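Local coordinates for sgbp-b (Bacteroides uniformis, PDB 7K44), which probably binds xyloglucan at the cell surface, as a surface glycan-binding protein encoded in a xyloglucan utilization locus, at residues C188-T193 against P202-L207; A265-D270 against G348-R353; E288-V293 against G329-C334; I303-N308 against S339-E344. All coordinates share one frame; numbering follows the deposited sequence. Where two conformers were deposited one is given.

Interaction 1 (C188-T193 against P202-L207); sequences CSLAIT and PGFYPL
Cys188 N donates to Phe204 O at 2.8 Å, and the return bond from Phe204 N to Cys188 O closes the ring of this antiparallel hydrogen-bonded pair. The second bond is the more bent of the two, 131° at the hydrogen against 163° for the first. Gly203 N also lies near Cys188 O, but its angle is too poor for a bond.

The side chains of the pair share one face of the sheet. With chi1 at 55° the sulfur of Cys188 is wedged between its own backbone N and carbonyl carbon, and this turns it to the edge of the Phe204 ring, where SG meets CD2 at 4.1 Å in a sulfur-aromatic contact. Leu190 reaches the same ring over a face: its CB stands 3.8 Å from Phe204 CG, toward the rim, in a CH-pi contact. Met157 and Pro136 also touch Phe204, and Val131 joins Leu190 in the interior of the domain. On the other side of the strand Ser189 OG merely brushes Pro202 CA at 3.7 Å.

Two residues, Gly203 with its positive phi and Phe204, thus stand opposite the single residue Cys188. This is a G1 beta bulge, placed where the hairpin of strands 188-194 and 197-204, in the Ig-like IPT/TIG region, ends and the chain turns a corner.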
loop_
_atom_site.group_PDB
_atom_site.type_symbol
_atom_site.label_atom_id
_atom_site.label_comp_id
_atom_site.label_asym_id
_atom_site.label_seq_id
_atom_site.Cartn_x
_atom_site.Cartn_y
_atom_site.Cartn_z
ATOM N N CYS A 188 -14.609 -2.874 6.806
ATOM C CA CYS A 188 -15.357 -2.010 5.904
ATOM C C CYS A 188 -14.648 -2.009 4.556
ATOM O O CYS A 188 -13.767 -2.834 4.295
ATOM C CB CYS A 188 -15.429 -0.591 6.481
ATOM S SG CYS A 188 -13.777 0.094 6.865
ATOM N N SER A 189 -15.043 -1.085 3.683
ATOM C CA SER A 189 -14.397 -0.896 2.394
ATOM C C SER A 189 -13.595 0.396 2.433
ATOM O O SER A 189 -14.087 1.420 2.918
ATOM C CB SER A 189 -15.430 -0.805 1.265
ATOM O OG SER A 189 -15.969 -2.083 0.961
ATOM N N LEU A 190 -12.358 0.329 1.956
ATOM C CA LEU A 190 -11.613 1.523 1.590
ATOM C C LEU A 190 -12.076 1.953 0.206
ATOM O O LEU A 190 -12.126 1.138 -0.716
ATOM C CB LEU A 190 -10.123 1.196 1.547
ATOM C CG LEU A 190 -9.206 2.264 0.951
ATOM C CD1 LEU A 190 -9.187 3.489 1.844
ATOM C CD2 LEU A 190 -7.793 1.704 0.732
ATOM N N ALA A 191 -12.431 3.226 0.060
ATOM C CA ALA A 191 -12.979 3.713 -1.202
ATOM C C ALA A 191 -12.299 5.015 -1.578
ATOM O O ALA A 191 -12.224 5.938 -0.760
ATOM C CB ALA A 191 -14.490 3.927 -1.095
ATOM N N ILE A 192 -11.802 5.085 -2.808
ATOM C CA ILE A 192 -11.307 6.325 -3.387
ATOM C C ILE A 192 -12.304 6.746 -4.456
ATOM O O ILE A 192 -12.572 5.988 -5.396
ATOM C CB ILE A 192 -9.910 6.161 -3.996
ATOM C CG1 ILE A 192 -8.888 5.779 -2.922
ATOM C CG2 ILE A 192 -9.501 7.457 -4.702
ATOM C CD1 ILE A 192 -7.516 5.468 -3.510
ATOM N N THR A 193 -12.870 7.931 -4.301
ATOM C CA THR A 193 -13.856 8.449 -5.235
ATOM C C THR A 193 -13.253 9.635 -5.965
ATOM O O THR A 193 -12.720 10.555 -5.332
ATOM C CB THR A 193 -15.132 8.866 -4.505
ATOM O OG1 THR A 193 -15.743 7.716 -3.908
ATOM C CG2 THR A 193 -16.127 9.493 -5.482
ATOM N N PRO A 202 -12.645 -4.130 -0.405
ATOM C CA PRO A 202 -13.356 -4.735 0.726
ATOM C C PRO A 202 -12.376 -5.397 1.688
ATOM O O PRO A 202 -11.207 -5.623 1.375
ATOM C CB PRO A 202 -14.237 -5.785 0.055
ATOM C CG PRO A 202 -13.441 -6.195 -1.151
ATOM C CD PRO A 202 -12.724 -4.959 -1.620
ATOM N N GLY A 203 -12.879 -5.716 2.878
ATOM C CA GLY A 203 -12.035 -6.355 3.873
ATOM C C GLY A 203 -11.093 -5.418 4.591
ATOM O O GLY A 203 -10.217 -5.885 5.327
ATOM N N PHE A 204 -11.250 -4.114 4.406
ATOM C CA PHE A 204 -10.362 -3.144 5.026
ATOM C C PHE A 204 -10.649 -3.017 6.524
ATOM O O PHE A 204 -11.787 -3.157 6.983
ATOM C CB PHE A 204 -10.544 -1.791 4.328
ATOM C CG PHE A 204 -9.526 -0.771 4.718
ATOM C CD1 PHE A 204 -8.224 -0.860 4.252
ATOM C CD2 PHE A 204 -9.878 0.289 5.530
ATOM C CE1 PHE A 204 -7.282 0.090 4.623
ATOM C CE2 PHE A 204 -8.948 1.233 5.906
ATOM C CZ PHE A 204 -7.654 1.139 5.444
ATOM N N TYR A 205 -9.593 -2.774 7.295
ATOM C CA TYR A 205 -9.682 -2.621 8.743
ATOM C C TYR A 205 -10.381 -3.775 9.469
ATOM O O TYR A 205 -11.373 -3.562 10.179
ATOM C CB TYR A 205 -10.289 -1.277 9.126
ATOM C CG TYR A 205 -9.478 -0.609 10.208
ATOM C CD1 TYR A 205 -8.321 0.100 9.899
ATOM C CD2 TYR A 205 -9.840 -0.734 11.539
ATOM C CE1 TYR A 205 -7.564 0.697 10.906
ATOM C CE2 TYR A 205 -9.086 -0.144 12.550
ATOM C CZ TYR A 205 -7.954 0.566 12.220
ATOM O OH TYR A 205 -7.204 1.149 13.221
ATOM N N PRO A 206 -9.875 -5.010 9.329
ATOM C CA PRO A 206 -10.552 -6.215 9.860
ATOM C C PRO A 206 -10.367 -6.401 11.363
ATOM O O PRO A 206 -9.764 -7.370 11.865
ATOM C CB PRO A 206 -9.904 -7.339 9.046
ATOM C CG PRO A 206 -8.523 -6.844 8.782
ATOM C CD PRO A 206 -8.651 -5.349 8.579
ATOM N N LEU A 207 -10.937 -5.467 12.123
ATOM C CA LEU A 207 -10.811 -5.523 13.580
ATOM C C LEU A 207 -11.418 -6.789 14.168
ATOM O O LEU A 207 -10.939 -7.291 15.191
ATOM C CB LEU A 207 -11.490 -4.313 14.215
ATOM C CG LEU A 207 -10.775 -2.978 14.066
ATOM C CD1 LEU A 207 -11.573 -1.885 14.757
ATOM C CD2 LEU A 207 -9.373 -3.090 14.653
#

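Interaction 2 (A265-D270 against G348-R353); sequences AVWGID and GEFQKR
The indole of Trp267 has Phe350 on one face and the CB of Ala265, from its own segment, on the other. Phe350 comes edge-on: its CE2 points at the six-membered ring, 3.7 Å from Trp267 CE3, and the two planes stand at 89°, a T-shaped pair. Phe350 CE2 lies toward the rim of the indole, about equally far from CD2 and CZ3. The indole N-H is used elsewhere, NE1 bonding to Asp356 O, which together with the two covered faces would hold the ring against rotation.

CG of Phe350 is anti to the backbone N (chi1 171°), which carries the ring off the short helix 347-352 toward the loop that follows strand 255-264. This helix thereby closes over one end of the beta-sandwich, where Val211 and Val382 also touch Trp267. Lys306 makes a cation-pi contact with Phe350.

Beside the rings, Gln351 stretches out from the helix and its NE2 donates to Trp267 O at 3.0 Å, with the acceptor in the plane of the amide. Trp267 O is gripped twice, for Ile269 N bonds to it at 2.8 Å across the inverse gamma turn centred on Gly268; the two donors arrive from opposite faces of the carbonyl plane. A water accepts from Gln351 NE2 at 2.9 Å and donates to Ile269 O at 2.7 Å, making a second, indirect link between helix and loop.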
loop_
_atom_site.group_PDB
_atom_site.type_symbol
_atom_site.label_atom_id
_atom_site.label_comp_id
_atom_site.label_asym_id
_atom_site.label_seq_id
_atom_site.Cartn_x
_atom_site.Cartn_y
_atom_site.Cartn_z
ATOM N N ALA A 265 -3.216 -15.611 22.663
ATOM C CA ALA A 265 -4.086 -15.019 21.661
ATOM C C ALA A 265 -5.513 -15.517 21.856
ATOM O O ALA A 265 -5.754 -16.527 22.532
ATOM C CB ALA A 265 -3.592 -15.365 20.250
ATOM N N VAL A 266 -6.463 -14.785 21.284
ATOM C CA VAL A 266 -7.880 -15.125 21.352
ATOM C C VAL A 266 -8.303 -15.531 19.948
ATOM O O VAL A 266 -8.480 -14.680 19.069
ATOM C CB VAL A 266 -8.723 -13.966 21.881
ATOM C CG1 VAL A 266 -10.201 -14.338 21.855
ATOM C CG2 VAL A 266 -8.279 -13.600 23.273
ATOM N N TRP A 267 -8.486 -16.826 19.729
ATOM C CA TRP A 267 -8.691 -17.328 18.376
ATOM C C TRP A 267 -10.157 -17.424 17.973
ATOM O O TRP A 267 -10.443 -17.772 16.821
ATOM C CB TRP A 267 -7.994 -18.681 18.200
ATOM C CG TRP A 267 -6.526 -18.638 18.529
ATOM C CD1 TRP A 267 -5.941 -18.995 19.713
ATOM C CD2 TRP A 267 -5.465 -18.193 17.670
ATOM N NE1 TRP A 267 -4.583 -18.798 19.643
ATOM C CE2 TRP A 267 -4.262 -18.320 18.397
ATOM C CE3 TRP A 267 -5.418 -17.694 16.362
ATOM C CZ2 TRP A 267 -3.027 -17.981 17.859
ATOM C CZ3 TRP A 267 -4.185 -17.358 15.817
ATOM C CH2 TRP A 267 -3.002 -17.499 16.574
ATOM N N GLY A 268 -11.087 -17.095 18.862
ATOM C CA GLY A 268 -12.497 -17.267 18.572
ATOM C C GLY A 268 -13.118 -16.159 17.746
ATOM O O GLY A 268 -14.036 -15.473 18.206
ATOM N N ILE A 269 -12.633 -15.977 16.518
ATOM C CA ILE A 269 -13.155 -14.928 15.650
ATOM C C ILE A 269 -14.611 -15.216 15.298
ATOM O O ILE A 269 -14.989 -16.360 15.011
ATOM C CB ILE A 269 -12.275 -14.822 14.393
ATOM C CG1 ILE A 269 -10.876 -14.303 14.757
ATOM C CG2 ILE A 269 -12.923 -13.916 13.340
ATOM C CD1 ILE A 269 -9.837 -14.524 13.671
ATOM N N ASP A 270 -15.440 -14.175 15.343
ATOM C CA ASP A 270 -16.840 -14.260 14.930
ATOM C C ASP A 270 -16.942 -14.917 13.560
ATOM O O ASP A 270 -16.263 -14.510 12.614
ATOM C CB ASP A 270 -17.393 -12.828 14.878
ATOM C CG ASP A 270 -18.864 -12.755 14.489
ATOM O OD1 ASP A 270 -19.461 -13.772 14.079
ATOM O OD2 ASP A 270 -19.428 -11.640 14.600
ATOM N N GLY A 348 -11.558 -24.035 11.493
ATOM C CA GLY A 348 -12.243 -24.595 12.647
ATOM C C GLY A 348 -11.446 -25.684 13.336
ATOM O O GLY A 348 -11.436 -25.774 14.568
ATOM N N GLU A 349 -10.778 -26.533 12.555
ATOM C CA GLU A 349 -9.946 -27.561 13.167
ATOM C C GLU A 349 -8.772 -26.944 13.922
ATOM O O GLU A 349 -8.424 -27.412 15.013
ATOM C CB GLU A 349 -9.505 -28.601 12.134
ATOM C CG GLU A 349 -10.666 -29.383 11.491
ATOM C CD GLU A 349 -11.398 -30.316 12.459
ATOM O OE1 GLU A 349 -11.262 -31.547 12.308
ATOM O OE2 GLU A 349 -12.127 -29.827 13.352
ATOM N N PHE A 350 -8.171 -25.877 13.386
ATOM C CA PHE A 350 -7.122 -25.198 14.144
ATOM C C PHE A 350 -7.666 -24.585 15.428
ATOM O O PHE A 350 -6.996 -24.606 16.468
ATOM C CB PHE A 350 -6.441 -24.117 13.300
ATOM C CG PHE A 350 -5.514 -23.247 14.100
ATOM C CD1 PHE A 350 -4.283 -23.732 14.522
ATOM C CD2 PHE A 350 -5.884 -21.955 14.445
ATOM C CE1 PHE A 350 -3.422 -22.952 15.266
ATOM C CE2 PHE A 350 -5.027 -21.154 15.206
ATOM C CZ PHE A 350 -3.788 -21.655 15.611
ATOM N N GLN A 351 -8.867 -24.005 15.372
ATOM C CA GLN A 351 -9.461 -23.431 16.575
ATOM C C GLN A 351 -9.656 -24.493 17.644
ATOM O O GLN A 351 -9.520 -24.213 18.840
ATOM C CB GLN A 351 -10.821 -22.832 16.249
ATOM C CG GLN A 351 -10.800 -21.569 15.438
ATOM C CD GLN A 351 -12.192 -21.024 15.281
ATOM O OE1 GLN A 351 -13.082 -21.718 14.787
ATOM N NE2 GLN A 351 -12.408 -19.795 15.735
ATOM N N LYS A 352 -10.003 -25.708 17.231
ATOM C CA LYS A 352 -10.256 -26.771 18.199
ATOM C C LYS A 352 -8.977 -27.342 18.792
ATOM O O LYS A 352 -9.041 -28.020 19.826
ATOM C CB LYS A 352 -11.102 -27.876 17.566
ATOM C CG LYS A 352 -12.550 -27.464 17.376
ATOM C CD LYS A 352 -13.312 -28.429 16.498
ATOM C CE LYS A 352 -14.699 -27.879 16.217
ATOM N NZ LYS A 352 -14.634 -26.450 15.777
ATOM N N ARG A 353 -7.828 -27.086 18.176
ATOM C CA ARG A 353 -6.564 -27.545 18.735
ATOM C C ARG A 353 -6.336 -26.930 20.114
ATOM O O ARG A 353 -6.631 -25.756 20.353
ATOM C CB ARG A 353 -5.412 -27.190 17.797
ATOM C CG ARG A 353 -4.065 -27.666 18.290
ATOM C CD ARG A 353 -2.935 -27.206 17.394
ATOM N NE ARG A 353 -1.676 -27.823 17.793
ATOM C CZ ARG A 353 -1.120 -28.864 17.181
ATOM N NH1 ARG A 353 -1.694 -29.412 16.112
ATOM N NH2 ARG A 353 0.025 -29.351 17.632
HETATM O O HOH W 1 -14.968 -18.623 16.542
#

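Interaction 3 (E288-V293 against G329-C334); sequences ECFVAV and GQWMQC
Phe290 and Trp331 bury the most surface here, with Glu288 close behind, and all three project from the same face of the sheet. Phe290 CB sits over the centre of the six-membered ring of Trp331, 3.7 Å from its centroid in a CH-pi contact, while the phenyl edge turns to the five-membered ring, CD2 lying 3.7 Å from Trp331 CD1 with the planes 67° apart. The far end of the phenyl ring packs on the backbone of Gly329, whose N bonds to Val291 O at 2.9 Å.

Glu288 CG lies obliquely against Trp331 CE3 at 3.6 Å, and the bend at chi2 (79°) then turns the carboxylate to partners beyond the strands: a salt bridge from OE2 to Arg381 and a hydrogen bond between OE1 and Ser133.

These are neighbouring antiparallel strands of a beta-sandwich sheet; the N-to-C directions of segments 288-291 and 331-334 lie 135° apart, and the pair Cys289-Met332 joins them, with Cys289 N to Met332 O at 2.9 Å and the reverse bond at 2.8 Å. An alanine in place of Trp331 would probably leave Phe290 without its aromatic partner, open a gap beside Glu288 and rob Phe239 O of the indole N-H. On the face bearing Cys289 and Met332 the packing is apolar: Cys289 CB meets Cys334 SG at 3.8 Å, and the methyl of Met332 reaches Val291 CG2.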
loop_
_atom_site.group_PDB
_atom_site.type_symbol
_atom_site.label_atom_id
_atom_site.label_comp_id
_atom_site.label_asym_id
_atom_site.label_seq_id
_atom_site.Cartn_x
_atom_site.Cartn_y
_atom_site.Cartn_z
ATOM N N GLU A 288 1.184 -5.854 12.332
ATOM C CA GLU A 288 1.873 -4.603 12.064
ATOM C C GLU A 288 3.217 -4.626 12.781
ATOM O O GLU A 288 3.327 -5.127 13.910
ATOM C CB GLU A 288 1.006 -3.413 12.489
ATOM C CG GLU A 288 0.973 -2.310 11.430
ATOM C CD GLU A 288 0.023 -2.650 10.289
ATOM O OE1 GLU A 288 0.024 -1.957 9.252
ATOM O OE2 GLU A 288 -0.718 -3.643 10.414
ATOM N N CYS A 289 4.249 -4.137 12.098
ATOM C CA CYS A 289 5.611 -4.158 12.617
ATOM C C CYS A 289 6.328 -2.861 12.277
ATOM O O CYS A 289 6.247 -2.371 11.144
ATOM C CB CYS A 289 6.385 -5.359 12.053
ATOM S SG CYS A 289 8.075 -5.519 12.686
ATOM N N PHE A 290 7.009 -2.292 13.263
ATOM C CA PHE A 290 7.782 -1.066 13.092
ATOM C C PHE A 290 9.232 -1.398 13.420
ATOM O O PHE A 290 9.552 -1.714 14.575
ATOM C CB PHE A 290 7.243 0.023 14.022
ATOM C CG PHE A 290 7.881 1.386 13.828
ATOM C CD1 PHE A 290 9.183 1.636 14.265
ATOM C CD2 PHE A 290 7.169 2.420 13.231
ATOM C CE1 PHE A 290 9.765 2.900 14.097
ATOM C CE2 PHE A 290 7.746 3.680 13.067
ATOM C CZ PHE A 290 9.046 3.910 13.498
ATOM N N VAL A 291 10.101 -1.346 12.416
ATOM C CA VAL A 291 11.531 -1.574 12.604
ATOM C C VAL A 291 12.186 -0.209 12.734
ATOM O O VAL A 291 12.261 0.544 11.757
ATOM C CB VAL A 291 12.135 -2.390 11.455
ATOM C CG1 VAL A 291 13.657 -2.514 11.624
ATOM C CG2 VAL A 291 11.489 -3.763 11.380
ATOM N N ALA A 292 12.644 0.130 13.941
ATOM C CA ALA A 292 13.204 1.460 14.153
ATOM C C ALA A 292 14.663 1.546 13.733
ATOM O O ALA A 292 15.144 2.636 13.407
ATOM C CB ALA A 292 13.068 1.861 15.620
ATOM N N VAL A 293 15.382 0.428 13.748
ATOM C CA VAL A 293 16.811 0.417 13.467
ATOM C C VAL A 293 17.087 -0.703 12.476
ATOM O O VAL A 293 16.766 -1.865 12.743
ATOM C CB VAL A 293 17.647 0.238 14.747
ATOM C CG1 VAL A 293 19.120 0.111 14.400
ATOM C CG2 VAL A 293 17.427 1.411 15.698
ATOM N N GLY A 329 11.606 2.718 10.024
ATOM C CA GLY A 329 11.006 3.953 10.471
ATOM C C GLY A 329 9.549 4.144 10.131
ATOM O O GLY A 329 9.034 5.259 10.285
ATOM N N GLN A 330 8.853 3.102 9.690
ATOM C CA GLN A 330 7.445 3.204 9.317
ATOM C C GLN A 330 6.751 1.900 9.682
ATOM O O GLN A 330 7.343 0.833 9.514
ATOM C CB GLN A 330 7.335 3.437 7.799
ATOM C CG GLN A 330 6.090 2.870 7.109
ATOM C CD GLN A 330 4.945 3.872 7.044
ATOM O OE1 GLN A 330 5.156 5.054 6.772
ATOM N NE2 GLN A 330 3.728 3.403 7.305
ATOM N N TRP A 331 5.501 1.983 10.129
ATOM C CA TRP A 331 4.732 0.769 10.370
ATOM C C TRP A 331 4.496 0.027 9.055
ATOM O O TRP A 331 4.079 0.628 8.058
ATOM C CB TRP A 331 3.393 1.126 11.004
ATOM C CG TRP A 331 3.470 1.408 12.467
ATOM C CD1 TRP A 331 3.460 2.630 13.068
ATOM C CD2 TRP A 331 3.557 0.437 13.529
ATOM N NE1 TRP A 331 3.538 2.484 14.438
ATOM C CE2 TRP A 331 3.599 1.149 14.748
ATOM C CE3 TRP A 331 3.603 -0.966 13.566
ATOM C CZ2 TRP A 331 3.666 0.506 16.004
ATOM C CZ3 TRP A 331 3.688 -1.606 14.808
ATOM C CH2 TRP A 331 3.727 -0.871 16.012
ATOM N N MET A 332 4.756 -1.276 9.056
ATOM C CA MET A 332 4.524 -2.156 7.919
ATOM C C MET A 332 3.468 -3.196 8.262
ATOM O O MET A 332 3.348 -3.635 9.410
ATOM C CB MET A 332 5.762 -3.008 7.632
ATOM C CG MET A 332 7.073 -2.302 7.468
ATOM S SD MET A 332 8.290 -3.573 7.070
ATOM C CE MET A 332 8.692 -4.255 8.686
ATOM N N GLN A 333 2.760 -3.671 7.241
ATOM C CA GLN A 333 1.950 -4.869 7.371
ATOM C C GLN A 333 2.756 -6.070 6.906
ATOM O O GLN A 333 3.325 -6.067 5.811
ATOM C CB GLN A 333 0.685 -4.752 6.531
ATOM C CG GLN A 333 -0.086 -6.049 6.440
ATOM C CD GLN A 333 -1.363 -5.899 5.656
ATOM O OE1 GLN A 333 -2.358 -5.375 6.152
ATOM N NE2 GLN A 333 -1.345 -6.368 4.414
ATOM N N CYS A 334 2.779 -7.107 7.733
ATOM C CA CYS A 334 3.535 -8.326 7.483
ATOM C C CYS A 334 2.562 -9.494 7.518
ATOM O O CYS A 334 1.799 -9.630 8.477
ATOM C CB CYS A 334 4.553 -8.521 8.602
ATOM S SG CYS A 334 5.803 -7.176 8.718
HETATM O O HOH W 2 1.044 0.171 8.233
HETATM O O HOH W 3 9.282 -0.967 9.753
#

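Interaction 4 (I303-N308 against S339-E344); sequences IYLKGN and SELVDE
A type I' beta turn, Leu305 to Asn308, ends strand 300-305 of the beta-sandwich, and the loop leading from strand 331-337 to helix 347-352 packs against it through Leu341 and Asp343. Leu341 fills the apolar half. Its CD2 rests 3.9 Å from Ile303 CG2 and close to the carbonyl O of Ile303, and its CB meets Leu305 CD1 at 4.0 Å. That same Leu305 methyl also touches Val342 CG1, while Ile336 and Phe350 add to the surrounding core.

Past the turn the contact becomes polar. With CG anti to the backbone N (chi1 -169°), Asn308 extends its amide toward the 339-344 loop, and ND2 donates to Asp343 OD2 at 3.0 Å, nearly straight at 161°. Asp343 OD1 is taken by His311. A leucine at Asn308 would probably deprive OD2 of this donor and remove one mooring of the water shared with Asp343 N and Glu344 OE1.

Waters bridge the two segments: one accepts from Leu305 N at 2.9 Å and lies within hydrogen-bonding distance of Leu341 O, and another accepts from both Asn308 ND2 and Asp343 N while donating to Glu344 OE1. Asn308 ND2 meets Asp343 OD2 from above the carboxylate plane, 64° out of it.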
loop_
_atom_site.group_PDB
_atom_site.type_symbol
_atom_site.label_atom_id
_atom_site.label_comp_id
_atom_site.label_asym_id
_atom_site.label_seq_id
_atom_site.Cartn_x
_atom_site.Cartn_y
_atom_site.Cartn_z
ATOM N N ILE A 303 8.266 -18.104 14.245
ATOM C CA ILE A 303 6.899 -17.919 14.701
ATOM C C ILE A 303 6.271 -19.294 14.838
ATOM O O ILE A 303 6.466 -20.160 13.981
ATOM C CB ILE A 303 6.112 -17.045 13.702
ATOM C CG1 ILE A 303 6.818 -15.692 13.526
ATOM C CG2 ILE A 303 4.656 -16.908 14.132
ATOM C CD1 ILE A 303 5.986 -14.610 12.922
ATOM N N TYR A 304 5.550 -19.525 15.928
ATOM C CA TYR A 304 4.807 -20.769 16.060
ATOM C C TYR A 304 3.553 -20.525 16.894
ATOM O O TYR A 304 3.519 -19.631 17.752
ATOM C CB TYR A 304 5.682 -21.933 16.580
ATOM C CG TYR A 304 6.233 -21.753 17.970
ATOM C CD1 TYR A 304 7.449 -21.112 18.179
ATOM C CD2 TYR A 304 5.540 -22.234 19.063
ATOM C CE1 TYR A 304 7.948 -20.945 19.481
ATOM C CE2 TYR A 304 6.026 -22.069 20.356
ATOM C CZ TYR A 304 7.227 -21.431 20.549
ATOM O OH TYR A 304 7.693 -21.267 21.831
ATOM N N LEU A 305 2.510 -21.305 16.609
ATOM C CA LEU A 305 1.188 -21.108 17.183
ATOM C C LEU A 305 0.761 -22.340 17.970
ATOM O O LEU A 305 1.004 -23.479 17.547
ATOM C CB LEU A 305 0.147 -20.836 16.098
ATOM C CG LEU A 305 0.515 -19.738 15.103
ATOM C CD1 LEU A 305 -0.611 -19.543 14.095
ATOM C CD2 LEU A 305 0.760 -18.443 15.850
ATOM N N LYS A 306 0.113 -22.091 19.108
ATOM C CA LYS A 306 -0.427 -23.141 19.979
ATOM C C LYS A 306 0.622 -24.183 20.355
ATOM O O LYS A 306 0.314 -25.365 20.551
ATOM C CB LYS A 306 -1.705 -23.760 19.398
ATOM C CG LYS A 306 -2.879 -22.792 19.403
ATOM C CD LYS A 306 -4.176 -23.445 18.949
ATOM C CE LYS A 306 -5.355 -22.517 19.145
ATOM N NZ LYS A 306 -6.647 -23.253 19.015
ATOM N N GLY A 307 1.871 -23.741 20.499
ATOM C CA GLY A 307 2.928 -24.627 20.945
ATOM C C GLY A 307 3.429 -25.590 19.904
ATOM O O GLY A 307 4.235 -26.462 20.235
ATOM N N ASN A 308 2.993 -25.451 18.649
ATOM C CA ASN A 308 3.351 -26.407 17.600
ATOM C C ASN A 308 4.675 -25.977 16.968
ATOM O O ASN A 308 4.746 -25.472 15.845
ATOM C CB ASN A 308 2.220 -26.530 16.583
ATOM C CG ASN A 308 2.415 -27.693 15.639
ATOM O OD1 ASN A 308 3.446 -28.360 15.677
ATOM N ND2 ASN A 308 1.427 -27.942 14.782
ATOM N N SER A 339 -0.929 -21.708 6.503
ATOM C CA SER A 339 -0.511 -23.074 6.210
ATOM C C SER A 339 0.976 -23.311 6.464
ATOM O O SER A 339 1.391 -24.472 6.497
ATOM C CB SER A 339 -0.907 -23.467 4.778
ATOM O OG SER A 339 -0.213 -22.689 3.822
ATOM N N GLU A 340 1.783 -22.253 6.640
ATOM C CA GLU A 340 3.173 -22.418 7.049
ATOM C C GLU A 340 3.315 -22.540 8.560
ATOM O O GLU A 340 4.429 -22.749 9.052
ATOM C CB GLU A 340 4.032 -21.241 6.573
ATOM C CG GLU A 340 4.201 -21.106 5.057
ATOM C CD GLU A 340 5.165 -22.121 4.447
ATOM O OE1 GLU A 340 5.741 -22.949 5.182
ATOM O OE2 GLU A 340 5.359 -22.064 3.212
ATOM N N LEU A 341 2.216 -22.396 9.297
ATOM C CA LEU A 341 2.256 -22.363 10.748
ATOM C C LEU A 341 1.393 -23.414 11.418
ATOM O O LEU A 341 1.578 -23.667 12.615
ATOM C CB LEU A 341 1.792 -20.996 11.268
ATOM C CG LEU A 341 2.685 -19.813 10.949
ATOM C CD1 LEU A 341 1.927 -18.503 11.182
ATOM C CD2 LEU A 341 3.918 -19.906 11.824
ATOM N N VAL A 342 0.434 -24.009 10.710
ATOM C CA VAL A 342 -0.539 -24.897 11.331
ATOM C C VAL A 342 -0.641 -26.190 10.532
ATOM O O VAL A 342 -0.517 -26.188 9.304
ATOM C CB VAL A 342 -1.931 -24.242 11.506
ATOM C CG1 VAL A 342 -1.799 -22.851 12.156
ATOM C CG2 VAL A 342 -2.687 -24.160 10.172
ATOM N N ASP A 343 -0.857 -27.297 11.254
ATOM C CA ASP A 343 -1.027 -28.610 10.629
ATOM C C ASP A 343 -2.436 -28.809 10.094
ATOM O O ASP A 343 -2.636 -29.600 9.163
ATOM C CB ASP A 343 -0.792 -29.712 11.667
ATOM C CG ASP A 343 0.675 -30.023 11.879
ATOM O OD1 ASP A 343 1.442 -30.003 10.895
ATOM O OD2 ASP A 343 1.056 -30.308 13.037
ATOM N N GLU A 344 -3.408 -28.113 10.672
ATOM C CA GLU A 344 -4.817 -28.326 10.378
ATOM C C GLU A 344 -5.176 -27.764 9.002
ATOM O O GLU A 344 -4.577 -26.795 8.520
ATOM C CB GLU A 344 -5.664 -27.642 11.458
ATOM C CG GLU A 344 -5.613 -28.312 12.848
ATOM C CD GLU A 344 -4.344 -28.010 13.639
ATOM O OE1 GLU A 344 -3.637 -27.047 13.290
ATOM O OE2 GLU A 344 -4.057 -28.735 14.622
HETATM O O HOH W 4 3.326 -23.299 14.678
HETATM O O HOH W 5 0.083 -24.290 14.982
HETATM O O HOH W 6 -1.083 -26.696 14.176
#

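Overall arrangement
Interactions 2, 3 and 4 belong to the xyloglucan-binding domain, interaction 1 to the IPT/TIG domain next to it. Interactions 2 and 4, with centres 12 Å apart, touch directly: Lys306 NZ meets Arg353 O at 2.8 Å, and Arg353 NH1 forms a salt bridge with Glu344 OE2 at 2.9 Å. Interaction 3 stands about 23 Å from interaction 4 between centres, and its segments alternate with those of interaction 4 along the chain. The bound calcium lies about 9 Å from the side chain of Tyr205 in interaction 1 and about 8 Å from that of Trp331 in interaction 3. Glu288 also pairs by backbone with Asp378, a residue of the calcium site.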